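Local coordinates for protein-glutaminase (Chryseobacterium proteolyticum, PDB 2ZK9) that probably deamidates glutamine side chains in proteins, hydrolysing the amide to leave glutamate and release ammonia, at residues P104-S109 and N119-T124. Residues are numbered along the deposited sequence; the frame is centred on the assembly and turned at random.
Sequences PSLFSS and NACVNT
In the papain-like (clan CA) fold suggested by the glutaminase family, the loop that leaves strand 97-102 packs through Leu106 and Phe107 against Ala120 and Cys121, at and just after the last residues of helix 114-120. The contact is small and apolar, burying 141 Å² in all, and the two backbones stay well apart, with Leu106 CA 7.1 Å from Ala120 CA. The methyl of Ala120 points at the loop and meets the far end of the Phe107 ring, its CB lying 3.5 Å from CZ and 3.6 Å from CE2 of Phe107; the methyl approaches the ring obliquely. The CB of Phe107 does not point at Ala120, but with CG anti to the carbonyl carbon (chi1 -63°) the length of the ring carries CZ over to the methyl. Leu106, by contrast, has its CB directed at residues 119-124, and its CD1 lies against Cys121 and, more loosely, Ala120 CB (4.3 Å). Trp117, one turn earlier in the helix, touches both loop side chains, and His83 of strand 82-91 touches both Leu106 and Cys121, joining the contact to the main sheet. Val122 N donates a hydrogen bond to Asn119 O (3.1 Å), closing a turn that contains Ala120 and Cys121. Cys121 is buried, and its SG lies 3.9 Å from Leu106 CD1.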
loop_
_atom_site.group_PDB
_atom_site.type_symbol
_atom_site.label_atom_id
_atom_site.label_comp_id
_atom_site.label_asym_id
_atom_site.label_seq_id
_atom_site.Cartn_x
_atom_site.Cartn_y
_atom_site.Cartn_z
ATOM N N PRO A 104 -1.407 5.640 -2.111
ATOM C CA PRO A 104 -1.570 6.410 -3.361
ATOM C C PRO A 104 -2.103 5.651 -4.533
ATOM O O PRO A 104 -2.411 6.285 -5.549
ATOM C CB PRO A 104 -0.141 6.929 -3.606
ATOM C CG PRO A 104 0.485 7.021 -2.269
ATOM C CD PRO A 104 -0.028 5.764 -1.594
ATOM N N SER A 105 -2.219 4.338 -4.488
ATOM C CA SER A 105 -2.909 3.617 -5.563
ATOM C C SER A 105 -4.420 3.877 -5.575
ATOM O O SER A 105 -5.028 3.705 -6.595
ATOM C CB SER A 105 -2.598 2.125 -5.590
ATOM O OG SER A 105 -3.223 1.365 -4.540
ATOM N N LEU A 106 -4.965 4.288 -4.439
ATOM C CA LEU A 106 -6.387 4.590 -4.282
ATOM C C LEU A 106 -6.643 6.041 -3.912
ATOM O O LEU A 106 -7.734 6.530 -4.206
ATOM C CB LEU A 106 -7.048 3.637 -3.295
ATOM C CG LEU A 106 -7.055 2.171 -3.723
ATOM C CD1 LEU A 106 -7.652 1.316 -2.604
ATOM C CD2 LEU A 106 -7.800 1.968 -5.016
ATOM N N PHE A 107 -5.760 6.675 -3.181
ATOM C CA PHE A 107 -5.915 8.005 -2.651
ATOM C C PHE A 107 -4.627 8.769 -2.882
ATOM O O PHE A 107 -3.686 8.775 -2.071
ATOM C CB PHE A 107 -6.291 7.952 -1.164
ATOM C CG PHE A 107 -7.611 7.288 -0.947
ATOM C CD1 PHE A 107 -8.778 8.004 -1.030
ATOM C CD2 PHE A 107 -7.668 5.942 -0.626
ATOM C CE1 PHE A 107 -10.002 7.437 -0.783
ATOM C CE2 PHE A 107 -8.879 5.325 -0.411
ATOM C CZ PHE A 107 -10.028 6.075 -0.451
ATOM N N SER A 108 -4.557 9.457 -3.996
ATOM C CA SER A 108 -3.342 10.129 -4.416
ATOM C C SER A 108 -3.012 11.432 -3.696
ATOM O O SER A 108 -1.893 11.938 -3.809
ATOM C CB SER A 108 -3.457 10.479 -5.928
ATOM O OG SER A 108 -4.662 11.177 -6.206
ATOM N N SER A 109 -3.983 11.978 -2.953
ATOM C CA SER A 109 -3.831 13.315 -2.410
ATOM C C SER A 109 -3.379 13.367 -0.968
ATOM O O SER A 109 -2.919 14.419 -0.549
ATOM C CB SER A 109 -5.104 14.168 -2.585
ATOM O OG SER A 109 -5.313 14.436 -3.966
ATOM N N ASN A 119 -13.593 1.136 2.189
ATOM C CA ASN A 119 -14.735 1.376 1.283
ATOM C C ASN A 119 -14.282 1.549 -0.168
ATOM O O ASN A 119 -15.033 1.103 -1.057
ATOM C CB ASN A 119 -15.507 2.581 1.822
ATOM C CG ASN A 119 -16.747 2.839 0.995
ATOM O OD1 ASN A 119 -16.764 3.848 0.281
ATOM N ND2 ASN A 119 -17.728 1.986 1.048
ATOM N N ALA A 120 -13.106 2.121 -0.431
ATOM C CA ALA A 120 -12.592 2.204 -1.785
ATOM C C ALA A 120 -12.194 0.873 -2.350
ATOM O O ALA A 120 -12.000 0.761 -3.572
ATOM C CB ALA A 120 -11.422 3.170 -1.842
ATOM N N CYS A 121 -12.040 -0.151 -1.498
ATOM C CA CYS A 121 -11.774 -1.515 -1.939
ATOM C C CYS A 121 -13.026 -2.306 -2.253
ATOM O O CYS A 121 -12.925 -3.465 -2.648
ATOM C CB CYS A 121 -10.964 -2.237 -0.853
ATOM S SG CYS A 121 -9.332 -1.551 -0.545
ATOM N N VAL A 122 -14.196 -1.689 -2.072
ATOM C CA VAL A 122 -15.472 -2.305 -2.409
ATOM C C VAL A 122 -16.275 -1.294 -3.227
ATOM O O VAL A 122 -17.415 -0.947 -2.916
ATOM C CB VAL A 122 -16.207 -2.845 -1.182
ATOM C CG1 VAL A 122 -15.499 -4.139 -0.730
ATOM C CG2 VAL A 122 -16.330 -1.830 -0.056
ATOM N N ASN A 123 -15.679 -0.829 -4.321
ATOM C CA ASN A 123 -16.214 0.235 -5.152
ATOM C C ASN A 123 -17.241 -0.357 -6.120
ATOM O O ASN A 123 -16.860 -1.029 -7.079
ATOM C CB ASN A 123 -15.055 0.927 -5.867
ATOM C CG ASN A 123 -15.502 2.143 -6.619
ATOM O OD1 ASN A 123 -16.630 2.257 -7.061
ATOM N ND2 ASN A 123 -14.551 3.059 -6.772
ATOM N N THR A 124 -18.502 -0.083 -5.894
ATOM C CA THR A 124 -19.552 -0.673 -6.726
ATOM C C THR A 124 -19.712 -0.057 -8.088
ATOM O O THR A 124 -20.437 -0.600 -8.911
ATOM C CB THR A 124 -20.873 -0.630 -5.955
ATOM O OG1 THR A 124 -21.192 0.716 -5.603
ATOM C CG2 THR A 124 -20.813 -1.507 -4.709
#